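Local coordinates for ribonucleoside-diphosphate reductase small chain 2 (Saccharomyces cerevisiae, PDB 1JK0), which serves as a small subunit of ribonucleotide reductase, the enzyme making deoxyribonucleotides for DNA synthesis, and is required for folding its partner small chain and assembly with the large subunits, at residues B[116-127]-B[216-226]; B[160-168]-B[181-189]. All blocks are in the same frame, centred on the assembly; numbering follows the deposited sequence.

Contact 1 (B[116-127]-B[216-226]); sequences FYGFQIMMENIY and ICRDRGAYTDF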
loop_
_atom_site.group_PDB
_atom_site.type_symbol
_atom_site.label_atom_id
_atom_site.label_comp_id
_atom_site.label_asym_id
_atom_site.label_seq_id
_atom_site.Cartn_x
_atom_site.Cartn_y
_atom_site.Cartn_z
ATOM N N PHE B 116 7.316 6.666 2.293
ATOM C CA PHE B 116 6.915 7.536 3.388
ATOM C C PHE B 116 5.413 7.814 3.301
ATOM O O PHE B 116 4.704 7.751 4.306
ATOM C CB PHE B 116 7.704 8.857 3.365
ATOM C CG PHE B 116 7.340 9.797 4.489
ATOM C CD1 PHE B 116 6.110 10.445 4.507
ATOM C CD2 PHE B 116 8.192 9.965 5.569
ATOM C CE1 PHE B 116 5.735 11.239 5.588
ATOM C CE2 PHE B 116 7.828 10.750 6.654
ATOM C CZ PHE B 116 6.594 11.387 6.665
ATOM N N TYR B 117 4.941 8.109 2.091
ATOM C CA TYR B 117 3.532 8.405 1.861
ATOM C C TYR B 117 2.612 7.227 2.131
ATOM O O TYR B 117 1.551 7.391 2.743
ATOM C CB TYR B 117 3.322 8.917 0.427
ATOM C CG TYR B 117 3.629 10.393 0.294
ATOM C CD1 TYR B 117 3.246 11.286 1.304
ATOM C CD2 TYR B 117 4.286 10.900 -0.824
ATOM C CE1 TYR B 117 3.507 12.632 1.207
ATOM C CE2 TYR B 117 4.550 12.267 -0.931
ATOM C CZ TYR B 117 4.156 13.129 0.088
ATOM O OH TYR B 117 4.372 14.494 0.001
ATOM N N GLY B 118 3.012 6.045 1.672
ATOM C CA GLY B 118 2.208 4.863 1.901
ATOM C C GLY B 118 2.046 4.621 3.394
ATOM O O GLY B 118 1.026 4.077 3.849
ATOM N N PHE B 119 3.051 5.038 4.161
ATOM C CA PHE B 119 3.030 4.849 5.599
ATOM C C PHE B 119 2.105 5.856 6.233
ATOM O O PHE B 119 1.338 5.537 7.149
ATOM C CB PHE B 119 4.416 5.040 6.185
ATOM C CG PHE B 119 4.602 4.375 7.502
ATOM C CD1 PHE B 119 4.820 3.012 7.565
ATOM C CD2 PHE B 119 4.530 5.095 8.675
ATOM C CE1 PHE B 119 4.971 2.367 8.789
ATOM C CE2 PHE B 119 4.682 4.455 9.911
ATOM C CZ PHE B 119 4.900 3.087 9.962
ATOM N N GLN B 120 2.190 7.086 5.752
ATOM C CA GLN B 120 1.354 8.144 6.271
ATOM C C GLN B 120 -0.126 7.819 6.102
ATOM O O GLN B 120 -0.856 7.840 7.082
ATOM C CB GLN B 120 1.699 9.467 5.598
ATOM C CG GLN B 120 0.849 10.607 6.040
ATOM C CD GLN B 120 1.219 11.874 5.344
ATOM O OE1 GLN B 120 0.466 12.841 5.359
ATOM N NE2 GLN B 120 2.394 11.891 4.727
ATOM N N ILE B 121 -0.587 7.495 4.894
ATOM C CA ILE B 121 -2.014 7.182 4.782
ATOM C C ILE B 121 -2.333 5.964 5.629
ATOM O O ILE B 121 -3.435 5.861 6.160
ATOM C CB ILE B 121 -2.544 6.890 3.324
ATOM C CG1 ILE B 121 -2.414 5.407 3.010
ATOM C CG2 ILE B 121 -1.851 7.773 2.293
ATOM C CD1 ILE B 121 -3.134 4.982 1.726
ATOM N N MET B 122 -1.387 5.040 5.758
ATOM C CA MET B 122 -1.632 3.844 6.567
ATOM C C MET B 122 -1.934 4.218 8.025
ATOM O O MET B 122 -2.871 3.696 8.632
ATOM C CB MET B 122 -0.432 2.896 6.499
ATOM C CG MET B 122 -0.541 1.652 7.387
ATOM S SD MET B 122 -0.210 1.991 9.139
ATOM C CE MET B 122 1.601 2.048 9.137
ATOM N N MET B 123 -1.128 5.125 8.576
ATOM C CA MET B 123 -1.302 5.604 9.947
ATOM C C MET B 123 -2.582 6.429 10.125
ATOM O O MET B 123 -3.173 6.443 11.202
ATOM C CB MET B 123 -0.097 6.464 10.367
ATOM C CG MET B 123 1.174 5.691 10.671
ATOM S SD MET B 123 0.938 4.330 11.861
ATOM C CE MET B 123 0.652 5.197 13.388
ATOM N N GLU B 124 -2.996 7.131 9.071
ATOM C CA GLU B 124 -4.193 7.962 9.129
ATOM C C GLU B 124 -5.419 7.146 9.440
ATOM O O GLU B 124 -6.326 7.630 10.115
ATOM C CB GLU B 124 -4.412 8.703 7.813
ATOM C CG GLU B 124 -3.667 10.016 7.701
ATOM C CD GLU B 124 -3.965 10.942 8.865
ATOM O OE1 GLU B 124 -5.078 10.846 9.427
ATOM O OE2 GLU B 124 -3.100 11.775 9.208
ATOM N N ASN B 125 -5.447 5.911 8.939
ATOM C CA ASN B 125 -6.569 5.022 9.179
ATOM C C ASN B 125 -6.617 4.570 10.623
ATOM O O ASN B 125 -7.695 4.330 11.159
ATOM C CB ASN B 125 -6.510 3.821 8.246
ATOM C CG ASN B 125 -6.800 4.209 6.816
ATOM O OD1 ASN B 125 -7.581 5.142 6.579
ATOM N ND2 ASN B 125 -6.194 3.507 5.854
ATOM N N ILE B 126 -5.451 4.455 11.251
ATOM C CA ILE B 126 -5.388 4.060 12.648
ATOM C C ILE B 126 -5.909 5.243 13.486
ATOM O O ILE B 126 -6.610 5.046 14.492
ATOM C CB ILE B 126 -3.940 3.704 13.045
ATOM C CG1 ILE B 126 -3.520 2.409 12.330
ATOM C CG2 ILE B 126 -3.819 3.549 14.569
ATOM C CD1 ILE B 126 -2.047 2.025 12.489
ATOM N N TYR B 127 -5.590 6.470 13.065
ATOM C CA TYR B 127 -6.066 7.645 13.793
ATOM C C TYR B 127 -7.591 7.642 13.681
ATOM O O TYR B 127 -8.296 7.816 14.664
ATOM C CB TYR B 127 -5.509 8.947 13.186
ATOM C CG TYR B 127 -4.000 9.036 13.135
ATOM C CD1 TYR B 127 -3.360 9.852 12.195
ATOM C CD2 TYR B 127 -3.208 8.270 13.995
ATOM C CE1 TYR B 127 -1.985 9.895 12.112
ATOM C CE2 TYR B 127 -1.826 8.307 13.914
ATOM C CZ TYR B 127 -1.217 9.116 12.968
ATOM O OH TYR B 127 0.167 9.112 12.867
ATOM N N ILE B 216 -0.448 11.367 17.708
ATOM C CA ILE B 216 -0.971 11.954 16.491
ATOM C C ILE B 216 -0.251 13.273 16.230
ATOM O O ILE B 216 0.172 13.559 15.104
ATOM C CB ILE B 216 -2.513 12.159 16.610
ATOM C CG1 ILE B 216 -3.188 10.794 16.798
ATOM C CG2 ILE B 216 -3.065 12.855 15.369
ATOM C CD1 ILE B 216 -4.694 10.843 16.969
ATOM N N CYS B 217 -0.072 14.052 17.284
ATOM C CA CYS B 217 0.587 15.331 17.160
ATOM C C CYS B 217 2.016 15.105 16.728
ATOM O O CYS B 217 2.536 15.837 15.895
ATOM C CB CYS B 217 0.555 16.077 18.492
ATOM S SG CYS B 217 0.793 17.849 18.336
ATOM N N ARG B 218 2.663 14.092 17.285
ATOM C CA ARG B 218 4.045 13.820 16.898
ATOM C C ARG B 218 4.140 13.430 15.406
ATOM O O ARG B 218 4.984 13.950 14.667
ATOM C CB ARG B 218 4.631 12.700 17.763
ATOM C CG ARG B 218 6.123 12.459 17.528
ATOM C CD ARG B 218 6.500 11.031 17.877
ATOM N NE ARG B 218 5.576 10.119 17.219
ATOM C CZ ARG B 218 4.849 9.210 17.854
ATOM N NH1 ARG B 218 4.951 9.086 19.167
ATOM N NH2 ARG B 218 3.997 8.452 17.175
ATOM N N ASP B 219 3.261 12.525 14.971
ATOM C CA ASP B 219 3.245 12.063 13.592
ATOM C C ASP B 219 2.793 13.158 12.639
ATOM O O ASP B 219 3.323 13.290 11.523
ATOM C CB ASP B 219 2.311 10.861 13.440
ATOM C CG ASP B 219 2.649 9.733 14.395
ATOM O OD1 ASP B 219 3.779 9.736 14.946
ATOM O OD2 ASP B 219 1.790 8.840 14.580
ATOM N N ARG B 220 1.802 13.938 13.059
ATOM C CA ARG B 220 1.302 15.007 12.204
ATOM C C ARG B 220 2.434 16.003 11.997
ATOM O O ARG B 220 2.590 16.578 10.921
ATOM C CB ARG B 220 0.076 15.666 12.847
ATOM C CG ARG B 220 -1.198 14.811 12.790
ATOM C CD ARG B 220 -1.695 14.691 11.359
ATOM N NE ARG B 220 -2.782 13.727 11.177
ATOM C CZ ARG B 220 -3.965 13.776 11.789
ATOM N NH1 ARG B 220 -4.875 12.846 11.534
ATOM N NH2 ARG B 220 -4.238 14.735 12.662
ATOM N N GLY B 221 3.239 16.180 13.035
ATOM C CA GLY B 221 4.357 17.087 12.934
ATOM C C GLY B 221 5.305 16.579 11.877
ATOM O O GLY B 221 5.720 17.340 10.997
ATOM N N ALA B 222 5.647 15.289 11.961
ATOM C CA ALA B 222 6.548 14.662 10.996
ATOM C C ALA B 222 5.965 14.758 9.597
ATOM O O ALA B 222 6.661 15.141 8.664
ATOM C CB ALA B 222 6.781 13.210 11.345
ATOM N N TYR B 223 4.690 14.415 9.435
ATOM C CA TYR B 223 4.087 14.497 8.108
ATOM C C TYR B 223 4.176 15.932 7.568
ATOM O O TYR B 223 4.252 16.128 6.352
ATOM C CB TYR B 223 2.616 14.032 8.121
ATOM C CG TYR B 223 2.375 12.635 8.657
ATOM C CD1 TYR B 223 1.158 12.310 9.249
ATOM C CD2 TYR B 223 3.359 11.650 8.606
ATOM C CE1 TYR B 223 0.926 11.055 9.783
ATOM C CE2 TYR B 223 3.132 10.386 9.135
ATOM C CZ TYR B 223 1.917 10.101 9.726
ATOM O OH TYR B 223 1.679 8.877 10.302
ATOM N N THR B 224 4.165 16.936 8.449
ATOM C CA THR B 224 4.258 18.323 7.982
ATOM C C THR B 224 5.700 18.594 7.576
ATOM O O THR B 224 5.961 19.154 6.511
ATOM C CB THR B 224 3.819 19.353 9.067
ATOM O OG1 THR B 224 2.462 19.107 9.459
ATOM C CG2 THR B 224 3.890 20.777 8.506
ATOM N N ASP B 225 6.634 18.180 8.426
ATOM C CA ASP B 225 8.056 18.341 8.140
ATOM C C ASP B 225 8.412 17.735 6.803
ATOM O O ASP B 225 9.152 18.323 6.030
ATOM C CB ASP B 225 8.918 17.648 9.186
ATOM C CG ASP B 225 9.474 18.600 10.204
ATOM O OD1 ASP B 225 9.742 19.766 9.829
ATOM O OD2 ASP B 225 9.664 18.177 11.369
ATOM N N PHE B 226 7.899 16.540 6.539
ATOM C CA PHE B 226 8.218 15.870 5.293
ATOM C C PHE B 226 7.993 16.796 4.115
ATOM O O PHE B 226 8.754 16.764 3.146
ATOM C CB PHE B 226 7.400 14.586 5.109
ATOM C CG PHE B 226 7.851 13.759 3.947
ATOM C CD1 PHE B 226 9.133 13.215 3.922
ATOM C CD2 PHE B 226 7.030 13.576 2.844
ATOM C CE1 PHE B 226 9.595 12.509 2.816
ATOM C CE2 PHE B 226 7.478 12.874 1.730
ATOM C CZ PHE B 226 8.770 12.339 1.720
#
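Phe116 and Phe226 lie face to face, their centroids 3.9 Å apart and their planes within 5°. The Phe116 ring swings away from its own backbone nitrogen to reach the other helix, and CB of Phe226 sits over its face. The edge of Phe226 is turned to the face of Tyr117 in a T-shaped pair (planes at 89°), completing a three-ring aromatic cluster. One turn on, the extended Gln120 lies flat on Tyr223: its CG is 3.5 Å from the centroid of the Tyr223 ring, and its amide is stacked 6° from the ring plane. Tyr223 is thus a knob among Phe116, Gln120, Glu124 and Tyr127. In the reverse direction, Tyr127 is held among Ile216, Asp219, Arg220 and Tyr223, and Ile216 CG1 covers one of its faces. Trp57 lies against the Tyr127 ring and hydrogen-bonds to Asp219. The polar link is side-on: Arg220 NE donates to Glu124 OE2 over 2.8 Å. Arg220 NH1 reaches Glu124 OE1 at 2.9 Å, and this two-nitrogen grip holds the carboxylate nearly coplanar with the guanidinium. In iron-loaded small chains of this ferritin-like bundle, Glu-x-x-His motifs on the two corresponding helices supply metal ligands. Here those positions read Glu124/Tyr127 and Arg220/Tyr223; by family comparison, a salt bridge and tyrosines take that place, consistent with a chain that does not build the iron site.

Contact 2 (B[160-168]-B[181-189]); sequences KAAFIERWI and AFAAKEGIF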
loop_
_atom_site.group_PDB
_atom_site.type_symbol
_atom_site.label_atom_id
_atom_site.label_comp_id
_atom_site.label_asym_id
_atom_site.label_seq_id
_atom_site.Cartn_x
_atom_site.Cartn_y
_atom_site.Cartn_z
ATOM N N LYS B 160 -12.476 25.652 4.827
ATOM C CA LYS B 160 -11.315 24.780 4.860
ATOM C C LYS B 160 -11.241 24.136 3.483
ATOM O O LYS B 160 -10.190 24.096 2.852
ATOM C CB LYS B 160 -11.500 23.703 5.943
ATOM C CG LYS B 160 -10.500 22.542 5.889
ATOM C CD LYS B 160 -10.729 21.507 6.996
ATOM C CE LYS B 160 -10.350 22.038 8.374
ATOM N NZ LYS B 160 -10.486 21.010 9.454
ATOM N N ALA B 161 -12.380 23.651 3.011
ATOM C CA ALA B 161 -12.443 23.006 1.717
ATOM C C ALA B 161 -12.060 23.961 0.590
ATOM O O ALA B 161 -11.541 23.528 -0.443
ATOM C CB ALA B 161 -13.844 22.448 1.485
ATOM N N ALA B 162 -12.310 25.256 0.788
ATOM C CA ALA B 162 -12.000 26.261 -0.234
ATOM C C ALA B 162 -10.501 26.473 -0.349
ATOM O O ALA B 162 -9.971 26.637 -1.452
ATOM C CB ALA B 162 -12.685 27.582 0.093
ATOM N N PHE B 163 -9.831 26.476 0.800
ATOM C CA PHE B 163 -8.388 26.652 0.853
ATOM C C PHE B 163 -7.728 25.567 0.004
ATOM O O PHE B 163 -6.936 25.863 -0.887
ATOM C CB PHE B 163 -7.921 26.579 2.308
ATOM C CG PHE B 163 -6.431 26.657 2.479
ATOM C CD1 PHE B 163 -5.667 25.499 2.585
ATOM C CD2 PHE B 163 -5.796 27.886 2.562
ATOM C CE1 PHE B 163 -4.294 25.564 2.775
ATOM C CE2 PHE B 163 -4.427 27.963 2.751
ATOM C CZ PHE B 163 -3.673 26.798 2.860
ATOM N N ILE B 164 -8.067 24.310 0.268
ATOM C CA ILE B 164 -7.504 23.214 -0.507
ATOM C C ILE B 164 -7.942 23.365 -1.967
ATOM O O ILE B 164 -7.283 22.869 -2.883
ATOM C CB ILE B 164 -7.967 21.839 0.039
ATOM C CG1 ILE B 164 -7.476 21.671 1.477
ATOM C CG2 ILE B 164 -7.432 20.716 -0.833
ATOM C CD1 ILE B 164 -7.882 20.352 2.125
ATOM N N GLU B 165 -9.053 24.064 -2.182
ATOM C CA GLU B 165 -9.569 24.279 -3.532
ATOM C C GLU B 165 -8.802 25.401 -4.223
ATOM O O GLU B 165 -8.860 25.548 -5.444
ATOM C CB GLU B 165 -11.049 24.652 -3.478
ATOM C CG GLU B 165 -11.666 24.885 -4.843
ATOM C CD GLU B 165 -11.689 23.624 -5.682
ATOM O OE1 GLU B 165 -11.309 23.689 -6.872
ATOM O OE2 GLU B 165 -12.096 22.568 -5.149
ATOM N N ARG B 166 -8.070 26.178 -3.431
ATOM C CA ARG B 166 -7.313 27.315 -3.941
ATOM C C ARG B 166 -5.892 26.995 -4.416
ATOM O O ARG B 166 -5.554 27.223 -5.580
ATOM C CB ARG B 166 -7.270 28.411 -2.863
ATOM C CG ARG B 166 -6.897 29.800 -3.366
ATOM C CD ARG B 166 -6.763 30.822 -2.227
ATOM N NE ARG B 166 -8.004 31.024 -1.479
ATOM C CZ ARG B 166 -8.336 30.377 -0.365
ATOM N NH1 ARG B 166 -7.520 29.471 0.154
ATOM N NH2 ARG B 166 -9.490 30.638 0.235
ATOM N N TRP B 167 -5.064 26.463 -3.522
ATOM C CA TRP B 167 -3.681 26.163 -3.872
ATOM C C TRP B 167 -3.375 24.734 -4.330
ATOM O O TRP B 167 -2.495 24.535 -5.165
ATOM C CB TRP B 167 -2.767 26.517 -2.702
ATOM C CG TRP B 167 -3.037 27.862 -2.078
ATOM C CD1 TRP B 167 -3.855 28.120 -1.020
ATOM C CD2 TRP B 167 -2.441 29.118 -2.437
ATOM N NE1 TRP B 167 -3.797 29.456 -0.688
ATOM C CE2 TRP B 167 -2.936 30.090 -1.541
ATOM C CE3 TRP B 167 -1.532 29.515 -3.426
ATOM C CZ2 TRP B 167 -2.555 31.429 -1.602
ATOM C CZ3 TRP B 167 -1.151 30.853 -3.486
ATOM C CH2 TRP B 167 -1.664 31.791 -2.577
ATOM N N ILE B 168 -4.089 23.744 -3.799
ATOM C CA ILE B 168 -3.847 22.345 -4.165
ATOM C C ILE B 168 -4.651 21.802 -5.351
ATOM O O ILE B 168 -4.075 21.300 -6.314
ATOM C CB ILE B 168 -4.117 21.392 -2.978
ATOM C CG1 ILE B 168 -3.276 21.791 -1.771
ATOM C CG2 ILE B 168 -3.824 19.957 -3.392
ATOM C CD1 ILE B 168 -3.561 20.936 -0.562
ATOM N N ALA B 181 0.957 24.549 0.937
ATOM C CA ALA B 181 -0.442 24.442 1.343
ATOM C C ALA B 181 -0.651 23.153 2.125
ATOM O O ALA B 181 -1.258 23.149 3.199
ATOM C CB ALA B 181 -1.346 24.447 0.122
ATOM N N PHE B 182 -0.145 22.057 1.572
ATOM C CA PHE B 182 -0.274 20.753 2.201
ATOM C C PHE B 182 0.203 20.801 3.657
ATOM O O PHE B 182 -0.458 20.268 4.547
ATOM C CB PHE B 182 0.526 19.707 1.412
ATOM C CG PHE B 182 0.197 18.292 1.781
ATOM C CD1 PHE B 182 1.192 17.321 1.820
ATOM C CD2 PHE B 182 -1.118 17.920 2.083
ATOM C CE1 PHE B 182 0.885 15.998 2.158
ATOM C CE2 PHE B 182 -1.435 16.601 2.420
ATOM C CZ PHE B 182 -0.431 15.639 2.457
ATOM N N ALA B 183 1.340 21.454 3.895
ATOM C CA ALA B 183 1.882 21.570 5.249
ATOM C C ALA B 183 0.965 22.391 6.148
ATOM O O ALA B 183 0.845 22.119 7.345
ATOM C CB ALA B 183 3.264 22.199 5.216
ATOM N N ALA B 184 0.348 23.417 5.565
ATOM C CA ALA B 184 -0.585 24.262 6.297
ATOM C C ALA B 184 -1.672 23.326 6.777
ATOM O O ALA B 184 -1.964 23.258 7.965
ATOM C CB ALA B 184 -1.179 25.320 5.374
ATOM N N LYS B 185 -2.243 22.585 5.831
ATOM C CA LYS B 185 -3.309 21.631 6.124
ATOM C C LYS B 185 -2.897 20.511 7.075
ATOM O O LYS B 185 -3.746 19.855 7.691
ATOM C CB LYS B 185 -3.832 20.970 4.846
ATOM C CG LYS B 185 -4.952 20.003 5.175
ATOM C CD LYS B 185 -5.295 19.040 4.072
ATOM C CE LYS B 185 -6.223 17.969 4.616
ATOM N NZ LYS B 185 -5.642 17.318 5.837
ATOM N N GLU B 186 -1.597 20.289 7.190
ATOM C CA GLU B 186 -1.098 19.225 8.036
ATOM C C GLU B 186 -0.674 19.707 9.417
ATOM O O GLU B 186 -0.992 19.078 10.425
ATOM C CB GLU B 186 0.088 18.557 7.341
ATOM C CG GLU B 186 0.302 17.128 7.740
ATOM C CD GLU B 186 -0.889 16.269 7.386
ATOM O OE1 GLU B 186 -1.236 16.212 6.182
ATOM O OE2 GLU B 186 -1.474 15.659 8.310
ATOM N N GLY B 187 0.045 20.827 9.451
ATOM C CA GLY B 187 0.540 21.356 10.711
ATOM C C GLY B 187 -0.174 22.566 11.271
ATOM O O GLY B 187 -0.397 22.646 12.478
ATOM N N ILE B 188 -0.527 23.513 10.411
ATOM C CA ILE B 188 -1.220 24.705 10.873
ATOM C C ILE B 188 -2.603 24.328 11.367
ATOM O O ILE B 188 -2.848 24.285 12.568
ATOM C CB ILE B 188 -1.374 25.760 9.750
ATOM C CG1 ILE B 188 0.002 26.152 9.207
ATOM C CG2 ILE B 188 -2.093 26.993 10.296
ATOM C CD1 ILE B 188 -0.046 27.167 8.090
ATOM N N PHE B 189 -3.494 24.031 10.427
ATOM C CA PHE B 189 -4.870 23.679 10.742
ATOM C C PHE B 189 -5.178 23.129 12.119
ATOM O O PHE B 189 -5.219 23.883 13.091
ATOM C CB PHE B 189 -5.439 22.744 9.688
ATOM C CG PHE B 189 -6.074 23.469 8.555
ATOM C CD1 PHE B 189 -5.297 24.201 7.665
ATOM C CD2 PHE B 189 -7.458 23.493 8.420
ATOM C CE1 PHE B 189 -5.882 24.952 6.659
ATOM C CE2 PHE B 189 -8.060 24.245 7.415
ATOM C CZ PHE B 189 -7.267 24.979 6.531
#
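Helices 160-166 and 181-188 run nearly antiparallel, at 153° between their N-to-C directions, with their axes 10.5 Å apart at closest approach; the nearest CA pair is Trp167 and Ala181, at 6.4 Å. At that end the small side chain of Ala181 lets the backbones come close. Its CB lies 3.8 Å from Trp167 CB and equally far from Ile168 CG1, so two large residues converge on one methyl group. Phe163 fills the middle. Its CG is anti to the backbone N, which carries the ring over to the second helix, where CZ touches Ala184 CB at 3.8 Å and the carbonyl oxygen of Ala181 lies at the ring edge. The family belongs to the ferritin-like clan, and the contact joins two successive helices, 155-166 and 175-188, of this all-helical fold. Around 184-188 the second helix widens into a pi-like turn, where Phe189 N bonds to Ala184 O over 3.0 Å. Phe189 points back at the first helix, and its CE1 comes over one face of Phe163; the planes stand at 52°, an oblique meeting. The other rim of Phe189 is met by the aliphatic chain of Lys160, whose CE lies near the ring plane. A bend at chi3 (-71°) turns the end of that lysine, and its NZ is hydrogen-bonded to Tyr257. Alongside, Ile164 CD1 rests on the methylenes of Lys185, 3.5 Å from Lys185 CD. Helix 240-258 adds Ile253 against Phe163 and Ala250 against Phe189.

In the fold
Both segments of contact 2 fall, in sequence, between the two segments of contact 1, and the centres of the two contacts are about 16 Å apart. They meet directly where helix 207-232 passes helix 175-188: Thr224 OG1 of contact 1 is 3.0 Å from Gly187 N of contact 2, and Arg220 CD is 3.2 Å from Glu186 OE2. Arg220 NE also makes a long, weak ion pair with Glu186 OE2. Tyr131, the predicted active-site residue, lies on helix 111-138 beside contact 1, about 4 Å from Ile216 between side chains, but about 11 Å from Lys160 of contact 2. Helix 111-138 also packs against the partner chain through Phe119 and Met122.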